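Local atomic coordinates of glutamine synthetase (PDB entry 4BAX), a protein that belongs to the glutamine synthetase family, pairing a small beta-grasp domain with a larger catalytic domain, and assembles here as a ten-chain oligomer. Residues L126-E130 against G131-A135; Q196-V199 against A200-L203; L204-T207 against A208-E212; S236-A239 against M240-Y244; V291-R294 against G295-V298. One frame throughout, in Å; residues are numbered along the deposited sequence.

Overall arrangement
Contacts 2 and 3 occupy successive turns of helix 190-210, yet their settings differ. Contact 2 is wholly buried near the middle of the chain and relies on regular helical bonds and a cation-pi pair; contact 3, at the helix's end, is partly exposed and gathers charged groups beside another subunit. The other three are also only partly buried. Contact 1 is an outlying loop, rich in proline, glycine and aromatic rings, that meets a second subunit. Contact 4 caps the short helix 238-242 through polar side chains, and contact 5 turns the chain between two strands. These last two touch, Tyr244 OH lying 3.6 Å from Val291 CG2.

Contact 1 of 5, residues L126-E130 against G131-A135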
loop_
_atom_site.group_PDB
_atom_site.type_symbol
_atom_site.label_atom_id
_atom_site.label_comp_id
_atom_site.label_asym_id
_atom_site.label_seq_id
_atom_site.Cartn_x
_atom_site.Cartn_y
_atom_site.Cartn_z
ATOM N N LEU A 126 6.584 13.274 16.840
ATOM C CA LEU A 126 5.354 12.486 16.921
ATOM C C LEU A 126 4.100 13.329 16.635
ATOM O O LEU A 126 3.119 12.811 16.104
ATOM C CB LEU A 126 5.248 11.749 18.268
ATOM C CG LEU A 126 4.031 10.825 18.386
ATOM C CD1 LEU A 126 4.315 9.531 17.663
ATOM C CD2 LEU A 126 3.613 10.552 19.823
ATOM N N GLY A 127 4.145 14.619 16.969
ATOM C CA GLY A 127 3.009 15.497 16.753
ATOM C C GLY A 127 3.006 16.223 15.415
ATOM O O GLY A 127 2.148 17.082 15.157
ATOM N N PHE A 128 3.974 15.903 14.563
ATOM C CA PHE A 128 4.110 16.575 13.278
ATOM C C PHE A 128 3.613 15.613 12.221
ATOM O O PHE A 128 3.717 14.402 12.420
ATOM C CB PHE A 128 5.578 16.936 13.004
ATOM C CG PHE A 128 6.009 18.278 13.567
ATOM C CD1 PHE A 128 5.591 18.689 14.831
ATOM C CD2 PHE A 128 6.871 19.112 12.855
ATOM C CE1 PHE A 128 6.004 19.923 15.359
ATOM C CE2 PHE A 128 7.286 20.348 13.383
ATOM C CZ PHE A 128 6.852 20.747 14.634
ATOM N N PRO A 129 2.998 16.135 11.140
ATOM C CA PRO A 129 2.612 15.326 9.972
ATOM C C PRO A 129 3.862 15.065 9.127
ATOM O O PRO A 129 4.827 15.851 9.191
ATOM C CB PRO A 129 1.638 16.232 9.210
ATOM C CG PRO A 129 1.996 17.608 9.623
ATOM C CD PRO A 129 2.540 17.533 11.026
ATOM N N GLU A 130 3.850 13.995 8.340
ATOM C CA GLU A 130 4.997 13.686 7.499
ATOM C C GLU A 130 5.188 14.779 6.468
ATOM O O GLU A 130 4.241 15.177 5.786
ATOM C CB GLU A 130 4.818 12.327 6.805
ATOM C CG GLU A 130 4.709 11.136 7.763
ATOM C CD GLU A 130 5.966 10.267 7.777
ATOM O OE1 GLU A 130 6.760 10.365 6.810
ATOM O OE2 GLU A 130 6.170 9.507 8.762
ATOM N N GLY A 131 6.400 15.324 6.425
ATOM C CA GLY A 131 6.755 16.306 5.419
ATOM C C GLY A 131 6.264 17.707 5.655
ATOM O O GLY A 131 6.379 18.547 4.759
ATOM N N GLY A 132 5.744 17.965 6.852
ATOM C CA GLY A 132 5.086 19.225 7.124
ATOM C C GLY A 132 5.025 19.709 8.564
ATOM O O GLY A 132 5.714 19.232 9.470
ATOM N N PHE A 133 4.139 20.659 8.786
ATOM C CA PHE A 133 4.018 21.243 10.091
ATOM C C PHE A 133 2.583 21.154 10.574
ATOM O O PHE A 133 1.639 21.212 9.779
ATOM C CB PHE A 133 4.413 22.709 9.993
ATOM C CG PHE A 133 5.891 22.907 9.799
ATOM C CD1 PHE A 133 6.773 22.772 10.870
ATOM C CD2 PHE A 133 6.408 23.179 8.535
ATOM C CE1 PHE A 133 8.137 22.942 10.685
ATOM C CE2 PHE A 133 7.773 23.348 8.345
ATOM C CZ PHE A 133 8.639 23.226 9.416
ATOM N N PRO A 134 2.414 21.015 11.894
ATOM C CA PRO A 134 1.061 21.050 12.445
ATOM C C PRO A 134 0.665 22.508 12.637
ATOM O O PRO A 134 1.480 23.392 12.354
ATOM C CB PRO A 134 1.225 20.359 13.806
ATOM C CG PRO A 134 2.654 20.622 14.186
ATOM C CD PRO A 134 3.427 20.625 12.897
ATOM N N ALA A 135 -0.533 22.759 13.151
ATOM C CA ALA A 135 -0.952 24.123 13.409
ATOM C C ALA A 135 -0.003 24.726 14.448
ATOM O O ALA A 135 0.663 23.994 15.207
ATOM C CB ALA A 135 -2.374 24.138 13.919
#
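Pro134 sets its CD-CG edge on one face of the Phe128 ring, with CD over the centre: Pro134 CD sits 3.4 Å from the centroid of that ring and only 9° off the ring normal, a CH-pi contact. Proline suits this role because its CD is bonded to the amide nitrogen, which leaves its C-H groups somewhat polarised toward the aromatic cloud. CG of Pro134 follows alongside, 3.6 Å from Phe128 CE1. Phe133 meets the same ring differently. The two phenylalanine side chains run side by side in the same direction, with their planes 64° apart, and Phe133 CD1 approaches Phe128 CE2 to 3.5 Å. With chi1 near -87°, CG of Phe128 stands anti to its carbonyl carbon, and the ring is carried to both partners. Across the loop the pyrrolidine rings also meet, Pro129 CD lying 3.7 Å from Pro134 CD. Trp226 adds an edge-to-face contact to Phe128, while Arg124 pairs with the carboxylate of Glu130. Backbone bonds from Phe133 reach a second subunit, so this loop also belongs to an interface between copies of the protein. At its tip the chain reverses: Gly132 N donates to Pro129 O over 3.3 Å, and Gly131 takes up the positive phi that glycine readily adopts. With Glu130 and Gly131 at its corners, this is a type II beta turn.

Contact 2 of 5, residues Q196-V199 against A200-L203; sequences QLWV and ARWL
Trp198 and Arg201 meet one turn apart on the alpha-helix 190-210, as an i to i+3 cation-pi pair, and this is the tight part of the contact. Arg201 CZ lies 4.6 Å from the centroid of the six-membered ring of Trp198, above its face. Arg201 NH1 is the nearest atom, over that face but offset toward the rim, 3.2 Å from Trp198 CH2. The guanidinium does not lie flat; its plane stands 86° to the indole, presenting an edge to the ring. An extended chain from CG to NE gives arginine the length to reach across, and Arg201 CD passes 3.7 Å from Trp198 CE3. Leu197 flanks the arginine, its CG 3.8 Å from Arg201 NE. The buried charge is not left to the indole alone: NE donates to Gln115 and NH2 to the carbonyl of Val321. Trp198 NE1 is bonded to Asp322. Packing is looser where Val199 CG1 and Leu203 CD1 are 4.2 Å apart. Even this side is buried rather than solvent-exposed, and Pro68 lies against Leu203. Small Ala200 fits where the helix passes Phe183 and Leu167. Its amide makes the first of four consecutive i to i+4 bonds, from Ala200 N to Gln196 O at 2.7 Å.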
loop_
_atom_site.group_PDB
_atom_site.type_symbol
_atom_site.label_atom_id
_atom_site.label_comp_id
_atom_site.label_asym_id
_atom_site.label_seq_id
_atom_site.Cartn_x
_atom_site.Cartn_y
_atom_site.Cartn_z
ATOM N N GLN A 196 17.359 9.738 41.015
ATOM C CA GLN A 196 15.988 9.389 40.607
ATOM C C GLN A 196 15.676 9.841 39.172
ATOM O O GLN A 196 15.075 9.092 38.398
ATOM C CB GLN A 196 14.950 9.958 41.597
ATOM C CG GLN A 196 15.009 9.394 43.027
ATOM C CD GLN A 196 13.726 9.622 43.847
ATOM O OE1 GLN A 196 12.705 10.059 43.314
ATOM N NE2 GLN A 196 13.772 9.291 45.146
ATOM N N LEU A 197 16.173 11.022 38.804
ATOM C CA LEU A 197 15.983 11.585 37.468
ATOM C C LEU A 197 16.632 10.723 36.370
ATOM O O LEU A 197 16.043 10.521 35.277
ATOM C CB LEU A 197 16.520 13.023 37.411
ATOM C CG LEU A 197 16.417 13.712 36.041
ATOM C CD1 LEU A 197 14.983 13.656 35.503
ATOM C CD2 LEU A 197 16.894 15.166 36.085
ATOM N N TRP A 198 17.836 10.214 36.660
ATOM C CA TRP A 198 18.524 9.343 35.709
ATOM C C TRP A 198 17.738 8.063 35.496
ATOM O O TRP A 198 17.554 7.596 34.360
ATOM C CB TRP A 198 19.950 9.015 36.179
ATOM C CG TRP A 198 20.957 9.995 35.674
ATOM C CD1 TRP A 198 21.812 10.780 36.423
ATOM C CD2 TRP A 198 21.174 10.356 34.315
ATOM N NE1 TRP A 198 22.576 11.577 35.593
ATOM C CE2 TRP A 198 22.200 11.340 34.295
ATOM C CE3 TRP A 198 20.617 9.933 33.099
ATOM C CZ2 TRP A 198 22.673 11.902 33.100
ATOM C CZ3 TRP A 198 21.085 10.498 31.915
ATOM C CH2 TRP A 198 22.105 11.466 31.926
ATOM N N VAL A 199 17.218 7.544 36.597
ATOM C CA VAL A 199 16.433 6.339 36.550
ATOM C C VAL A 199 15.105 6.622 35.839
ATOM O O VAL A 199 14.627 5.839 35.007
ATOM C CB VAL A 199 16.221 5.763 37.951
ATOM C CG1 VAL A 199 15.221 4.627 37.891
ATOM C CG2 VAL A 199 17.554 5.287 38.537
ATOM N N ALA A 200 14.531 7.779 36.150
ATOM C CA ALA A 200 13.299 8.179 35.509
ATOM C C ALA A 200 13.494 8.384 33.982
ATOM O O ALA A 200 12.608 8.031 33.185
ATOM C CB ALA A 200 12.713 9.437 36.186
ATOM N N ARG A 201 14.652 8.924 33.583
ATOM C CA ARG A 201 14.992 9.042 32.162
ATOM C C ARG A 201 15.103 7.652 31.559
ATOM O O ARG A 201 14.576 7.367 30.474
ATOM C CB ARG A 201 16.315 9.787 31.954
ATOM C CG ARG A 201 16.203 11.313 31.983
ATOM C CD ARG A 201 17.528 11.945 32.464
ATOM N NE ARG A 201 17.525 13.407 32.378
ATOM C CZ ARG A 201 18.576 14.169 32.055
ATOM N NH1 ARG A 201 19.764 13.624 31.785
ATOM N NH2 ARG A 201 18.437 15.496 32.013
ATOM N N TRP A 202 15.797 6.780 32.271
ATOM C CA TRP A 202 15.997 5.445 31.762
ATOM C C TRP A 202 14.625 4.784 31.591
ATOM O O TRP A 202 14.386 4.087 30.597
ATOM C CB TRP A 202 16.924 4.621 32.680
ATOM C CG TRP A 202 17.200 3.251 32.126
ATOM C CD1 TRP A 202 18.233 2.905 31.289
ATOM C CD2 TRP A 202 16.438 2.043 32.343
ATOM N NE1 TRP A 202 18.153 1.560 30.969
ATOM C CE2 TRP A 202 17.069 1.011 31.610
ATOM C CE3 TRP A 202 15.284 1.740 33.074
ATOM C CZ2 TRP A 202 16.592 -0.301 31.603
ATOM C CZ3 TRP A 202 14.818 0.440 33.059
ATOM C CH2 TRP A 202 15.472 -0.565 32.331
ATOM N N LEU A 203 13.720 5.030 32.535
ATOM C CA LEU A 203 12.374 4.475 32.467
ATOM C C LEU A 203 11.562 5.041 31.287
ATOM O O LEU A 203 10.718 4.328 30.710
ATOM C CB LEU A 203 11.646 4.709 33.783
ATOM C CG LEU A 203 12.003 3.765 34.933
ATOM C CD1 LEU A 203 11.371 4.274 36.231
ATOM C CD2 LEU A 203 11.542 2.342 34.651
#

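Contact 3 of 5, residues L204-T207 against A208-E212; sequences LYRT and AEDFE
Helical bonding is still regular where Ala208 N donates to Leu204 O at 2.9 Å, but it then shifts to i to i+3 spacing, Asp210 N bonding to Thr207 O at 3.2 Å, before Glu212 leaves the helix with a phi of 60° in a Schellman motif. Three charged side chains, Arg206, Glu209 and Asp210, gather on one side. Arg206 bends at chi2 (74°), which carries its guanidinium forward, toward the C-terminal end and two acids. Arg206 NH1 forms a long salt bridge of 3.7 Å with Asp210 OD2, the oxygen lying near the guanidinium plane although the carboxylate itself is turned almost perpendicular. Glu209 is arranged otherwise: its carboxylate is nearly parallel to the guanidinium but displaced from its plane, so Glu209 OE1 and Arg206 NH1, 4.0 Å apart, interact through charge alone. Glu209 has stronger partners in Arg152 and Gly145 of a third subunit. Phe211 brings its ring edge to the backbone, CD1 lying 3.3 Å from Thr207 O. Thr207 suits a buried helical site because its hydroxyl bonds back to Leu203 O, and Asn161 meets it too. Helix 152-164 packs along this side, receiving Leu204 on His158, Thr207 on Ala157 and Phe211 on Val154.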
loop_
_atom_site.group_PDB
_atom_site.type_symbol
_atom_site.label_atom_id
_atom_site.label_comp_id
_atom_site.label_asym_id
_atom_site.label_seq_id
_atom_site.Cartn_x
_atom_site.Cartn_y
_atom_site.Cartn_z
ATOM N N LEU A 204 11.786 6.309 30.934
ATOM C CA LEU A 204 11.061 6.900 29.806
ATOM C C LEU A 204 11.439 6.260 28.466
ATOM O O LEU A 204 10.568 5.771 27.730
ATOM C CB LEU A 204 11.274 8.414 29.765
ATOM C CG LEU A 204 10.590 9.106 28.565
ATOM C CD1 LEU A 204 9.039 9.113 28.619
ATOM C CD2 LEU A 204 11.142 10.524 28.394
ATOM N N TYR A 205 12.744 6.179 28.210
ATOM C CA TYR A 205 13.254 5.594 26.979
ATOM C C TYR A 205 12.801 4.169 26.887
ATOM O O TYR A 205 12.340 3.699 25.855
ATOM C CB TYR A 205 14.771 5.577 27.000
ATOM C CG TYR A 205 15.460 6.907 26.996
ATOM C CD1 TYR A 205 15.139 7.900 26.073
ATOM C CD2 TYR A 205 16.484 7.157 27.904
ATOM C CE1 TYR A 205 15.823 9.119 26.086
ATOM C CE2 TYR A 205 17.156 8.353 27.919
ATOM C CZ TYR A 205 16.835 9.328 27.017
ATOM O OH TYR A 205 17.535 10.515 27.070
ATOM N N ARG A 206 12.966 3.485 28.003
ATOM C CA ARG A 206 12.650 2.078 28.079
ATOM C C ARG A 206 11.143 1.784 27.949
ATOM O O ARG A 206 10.752 0.908 27.174
ATOM C CB ARG A 206 13.261 1.482 29.342
ATOM C CG ARG A 206 12.848 0.081 29.682
ATOM C CD ARG A 206 13.480 -0.946 28.803
ATOM N NE ARG A 206 13.042 -2.287 29.166
ATOM C CZ ARG A 206 11.891 -2.823 28.772
ATOM N NH1 ARG A 206 11.049 -2.120 28.010
ATOM N NH2 ARG A 206 11.571 -4.061 29.149
ATOM N N THR A 207 10.309 2.583 28.616
ATOM C CA THR A 207 8.858 2.450 28.506
ATOM C C THR A 207 8.405 2.713 27.061
ATOM O O THR A 207 7.561 1.977 26.523
ATOM C CB THR A 207 8.123 3.418 29.469
ATOM O OG1 THR A 207 8.508 3.108 30.804
ATOM C CG2 THR A 207 6.619 3.267 29.371
ATOM N N ALA A 208 9.013 3.720 26.427
ATOM C CA ALA A 208 8.647 4.131 25.069
ATOM C C ALA A 208 8.991 3.062 24.017
ATOM O O ALA A 208 8.372 3.000 22.947
ATOM C CB ALA A 208 9.273 5.480 24.722
ATOM N N GLU A 209 9.949 2.194 24.341
ATOM C CA GLU A 209 10.302 1.097 23.448
ATOM C C GLU A 209 9.100 0.212 23.146
ATOM O O GLU A 209 8.930 -0.230 22.013
ATOM C CB GLU A 209 11.395 0.228 24.059
ATOM C CG GLU A 209 12.764 0.878 24.065
ATOM C CD GLU A 209 13.795 0.046 24.809
ATOM O OE1 GLU A 209 13.552 -1.156 25.032
ATOM O OE2 GLU A 209 14.852 0.596 25.182
ATOM N N ASP A 210 8.257 -0.016 24.148
ATOM C CA ASP A 210 7.076 -0.867 23.990
ATOM C C ASP A 210 6.018 -0.274 23.070
ATOM O O ASP A 210 5.287 -1.011 22.387
ATOM C CB ASP A 210 6.486 -1.220 25.364
ATOM C CG ASP A 210 7.407 -2.100 26.189
ATOM O OD1 ASP A 210 8.172 -2.890 25.589
ATOM O OD2 ASP A 210 7.392 -1.992 27.433
ATOM N N PHE A 211 5.990 1.057 23.008
ATOM C CA PHE A 211 5.058 1.767 22.154
ATOM C C PHE A 211 5.662 2.110 20.799
ATOM O O PHE A 211 5.030 2.790 19.994
ATOM C CB PHE A 211 4.599 3.042 22.848
ATOM C CG PHE A 211 3.840 2.792 24.120
ATOM C CD1 PHE A 211 4.522 2.648 25.331
ATOM C CD2 PHE A 211 2.449 2.724 24.126
ATOM C CE1 PHE A 211 3.827 2.428 26.525
ATOM C CE2 PHE A 211 1.756 2.494 25.311
ATOM C CZ PHE A 211 2.449 2.344 26.516
ATOM N N GLU A 212 6.893 1.670 20.563
ATOM C CA GLU A 212 7.591 1.934 19.295
ATOM C C GLU A 212 7.775 3.408 19.005
ATOM O O GLU A 212 7.713 3.801 17.841
ATOM C CB GLU A 212 6.903 1.262 18.114
ATOM C CG GLU A 212 7.057 -0.219 18.046
ATOM C CD GLU A 212 6.176 -0.810 16.963
ATOM O OE1 GLU A 212 5.101 -0.224 16.641
ATOM O OE2 GLU A 212 6.575 -1.861 16.420
#

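Contact 4 of 5, residues S236-A239 against M240-Y244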
loop_
_atom_site.group_PDB
_atom_site.type_symbol
_atom_site.label_atom_id
_atom_site.label_comp_id
_atom_site.label_asym_id
_atom_site.label_seq_id
_atom_site.Cartn_x
_atom_site.Cartn_y
_atom_site.Cartn_z
ATOM N N SER A 236 16.490 25.514 47.023
ATOM C CA SER A 236 16.411 26.239 48.289
ATOM C C SER A 236 17.335 25.610 49.324
ATOM O O SER A 236 17.724 24.443 49.224
ATOM C CB SER A 236 14.963 26.304 48.835
ATOM O OG SER A 236 14.535 25.072 49.427
ATOM N N THR A 237 17.643 26.404 50.341
ATOM C CA THR A 237 18.383 25.954 51.498
ATOM C C THR A 237 17.449 26.247 52.658
ATOM O O THR A 237 16.417 26.892 52.451
ATOM C CB THR A 237 19.684 26.750 51.702
ATOM O OG1 THR A 237 19.367 28.147 51.861
ATOM C CG2 THR A 237 20.669 26.531 50.536
ATOM N N LYS A 238 17.807 25.803 53.865
ATOM C CA LYS A 238 16.960 26.003 55.042
ATOM C C LYS A 238 16.730 27.508 55.248
ATOM O O LYS A 238 15.599 27.947 55.512
ATOM C CB LYS A 238 17.612 25.387 56.275
ATOM C CG LYS A 238 16.735 25.360 57.523
ATOM C CD LYS A 238 17.509 24.847 58.754
ATOM C CE LYS A 238 18.713 25.745 59.100
ATOM N NZ LYS A 238 18.370 27.089 59.684
ATOM N N ALA A 239 17.801 28.287 55.075
ATOM C CA ALA A 239 17.742 29.741 55.182
ATOM C C ALA A 239 16.818 30.378 54.137
ATOM O O ALA A 239 16.045 31.295 54.440
ATOM C CB ALA A 239 19.145 30.333 55.076
ATOM N N MET A 240 16.872 29.875 52.914
ATOM C CA MET A 240 16.008 30.380 51.856
ATOM C C MET A 240 14.532 30.077 52.145
ATOM O O MET A 240 13.648 30.889 51.883
ATOM C CB MET A 240 16.437 29.812 50.509
ATOM C CG MET A 240 17.775 30.368 50.055
ATOM S SD MET A 240 18.477 29.447 48.676
ATOM C CE MET A 240 17.404 30.016 47.332
ATOM N N ARG A 241 14.267 28.895 52.687
ATOM C CA ARG A 241 12.912 28.545 53.099
ATOM C C ARG A 241 12.441 29.371 54.298
ATOM O O ARG A 241 11.242 29.546 54.519
ATOM C CB ARG A 241 12.758 27.045 53.362
ATOM C CG ARG A 241 13.341 26.162 52.289
ATOM C CD ARG A 241 13.050 24.689 52.546
ATOM N NE ARG A 241 14.176 24.051 53.243
ATOM C CZ ARG A 241 15.329 23.698 52.662
ATOM N NH1 ARG A 241 15.546 23.948 51.359
ATOM N NH2 ARG A 241 16.283 23.119 53.388
ATOM N N GLU A 242 13.402 29.830 55.096
ATOM C CA GLU A 242 13.106 30.694 56.235
ATOM C C GLU A 242 12.939 32.191 55.945
ATOM O O GLU A 242 12.072 32.831 56.542
ATOM C CB GLU A 242 14.077 30.431 57.406
ATOM C CG GLU A 242 13.639 29.201 58.234
ATOM C CD GLU A 242 14.773 28.516 59.001
ATOM O OE1 GLU A 242 15.808 29.163 59.269
ATOM O OE2 GLU A 242 14.637 27.316 59.330
ATOM N N GLY A 243 13.771 32.757 55.069
ATOM C CA GLY A 243 13.757 34.199 54.865
ATOM C C GLY A 243 14.163 34.691 53.484
ATOM O O GLY A 243 14.861 34.007 52.734
ATOM N N TYR A 244 13.721 35.901 53.153
ATOM C CA TYR A 244 13.914 36.490 51.825
ATOM C C TYR A 244 15.310 36.980 51.518
ATOM O O TYR A 244 15.671 37.130 50.354
ATOM C CB TYR A 244 12.903 37.618 51.583
ATOM C CG TYR A 244 12.647 37.934 50.116
ATOM C CD1 TYR A 244 11.892 37.082 49.311
ATOM C CD2 TYR A 244 13.147 39.094 49.544
ATOM C CE1 TYR A 244 11.661 37.376 47.965
ATOM C CE2 TYR A 244 12.916 39.398 48.202
ATOM C CZ TYR A 244 12.174 38.535 47.416
ATOM O OH TYR A 244 11.946 38.826 46.084
#
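Arg241 folds back over the N-terminus of helix 238-242, toward the N-cap residue Thr237 and the strand end at Ser236. Its CB lies 3.7 Å from Lys238 O, and CG comes down beside Thr237 O. Its CD passes 3.5 Å from Ser236 OG. A bend at chi3 (-95°) then turns the chain across the backbone: NE is 3.7 Å from Thr237 O, and CZ lies over the peptide, with Thr237 C against one face of the guanidinium. Arg241 NH1 is modelled very close to Ser236 OG, at the edge of the group, so the details of that bond are doubtful, while NH2, above Lys238 N, is satisfied by the carbonyl of Glu108. Arginine suits the place because its flat end can cover a peptide while NH2 still bonds to that carbonyl. Toward the more exposed side a salt bridge joins residues one turn apart, Lys238 NZ to Glu242 OE1 at 3.3 Å. The Met240 side chain packs against Ala246, Ile247 and Leu338. Threonine is a common N-cap because its hydroxyl can take up an amide left without a helical acceptor, and here Met240 N donates to Thr237 OG1 at 3.2 Å with an N-H...O angle of 157°.

Contact 5 of 5, residues V291-R294 against G295-V298; sequences VSDR and GASV
Asp293 and Ala296 close a type I beta turn, the bond from Ala296 N to Asp293 O being weak at 3.3 Å. The aspartate reinforces it with its side chain: Gly295 N donates to Asp293 OD1 at 2.8 Å, which makes an Asx turn within the beta turn. The amide reaches OD1 from above the carboxylate, 45° out of its plane. A chi1 of -171° holds CG away from the residue's own nitrogen and over the turn, and the short aspartate side chain has the right length to meet an amide two residues on. Outside this first shell, the flanking backbone is fixed by strands 289-291 and 298-300, which run parallel: Ser292 bonds to Ile300, and Val298 to Ser288. Ser297 OG also bonds to Ser288 N. Arg294, at one corner, reaches a fourth subunit, where its NE forms a salt bridge with Asp43, while Ser292 OG bonds to Asp56 of that same neighbour. The loop thus joins the sheet to an interface between chains. Within the turn the methyl of Ala296 packs against the same face of the carboxylate that Gly295 N meets, its CB 3.6 Å from Asp293 OD2.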
loop_
_atom_site.group_PDB
_atom_site.type_symbol
_atom_site.label_atom_id
_atom_site.label_comp_id
_atom_site.label_asym_id
_atom_site.label_seq_id
_atom_site.Cartn_x
_atom_site.Cartn_y
_atom_site.Cartn_z
ATOM N N VAL A 291 11.337 38.937 39.882
ATOM C CA VAL A 291 10.162 38.350 40.487
ATOM C C VAL A 291 9.090 38.126 39.410
ATOM O O VAL A 291 8.702 39.063 38.702
ATOM C CB VAL A 291 9.602 39.252 41.593
ATOM C CG1 VAL A 291 8.200 38.809 41.980
ATOM C CG2 VAL A 291 10.519 39.228 42.804
ATOM N N SER A 292 8.669 36.870 39.262
ATOM C CA SER A 292 7.603 36.492 38.340
ATOM C C SER A 292 7.994 36.728 36.872
ATOM O O SER A 292 7.138 36.801 35.987
ATOM C CB SER A 292 6.306 37.241 38.682
ATOM O OG SER A 292 5.247 36.891 37.803
ATOM N N ASP A 293 9.296 36.817 36.620
ATOM C CA ASP A 293 9.796 37.110 35.286
ATOM C C ASP A 293 10.173 35.832 34.543
ATOM O O ASP A 293 11.219 35.222 34.794
ATOM C CB ASP A 293 11.009 38.028 35.380
ATOM C CG ASP A 293 11.446 38.555 34.033
ATOM O OD1 ASP A 293 10.853 38.162 32.999
ATOM O OD2 ASP A 293 12.354 39.413 34.014
ATOM N N ARG A 294 9.326 35.458 33.591
ATOM C CA ARG A 294 9.552 34.256 32.816
ATOM C C ARG A 294 10.620 34.490 31.751
ATOM O O ARG A 294 11.093 33.537 31.141
ATOM C CB ARG A 294 8.253 33.767 32.189
ATOM C CG ARG A 294 7.223 33.221 33.168
ATOM C CD ARG A 294 5.997 32.774 32.372
ATOM N NE ARG A 294 4.728 33.334 32.857
ATOM C CZ ARG A 294 4.355 34.614 32.735
ATOM N NH1 ARG A 294 5.162 35.514 32.179
ATOM N NH2 ARG A 294 3.177 35.010 33.210
ATOM N N GLY A 295 10.988 35.754 31.525
ATOM C CA GLY A 295 12.043 36.094 30.577
ATOM C C GLY A 295 13.435 36.153 31.202
ATOM O O GLY A 295 14.445 36.228 30.501
ATOM N N ALA A 296 13.489 36.111 32.531
ATOM C CA ALA A 296 14.758 36.117 33.264
ATOM C C ALA A 296 15.519 34.767 33.257
ATOM O O ALA A 296 14.946 33.710 32.987
ATOM C CB ALA A 296 14.518 36.580 34.696
ATOM N N SER A 297 16.820 34.816 33.528
ATOM C CA SER A 297 17.612 33.589 33.666
ATOM C C SER A 297 17.118 32.781 34.896
ATOM O O SER A 297 16.936 31.550 34.856
ATOM C CB SER A 297 19.103 33.933 33.841
ATOM O OG SER A 297 19.654 34.546 32.686
ATOM N N VAL A 298 16.871 33.504 35.978
ATOM C CA VAL A 298 16.355 32.912 37.190
ATOM C C VAL A 298 15.080 33.638 37.613
ATOM O O VAL A 298 15.031 34.871 37.662
ATOM C CB VAL A 298 17.399 32.992 38.317
ATOM C CG1 VAL A 298 16.754 32.860 39.688
ATOM C CG2 VAL A 298 18.475 31.964 38.090
#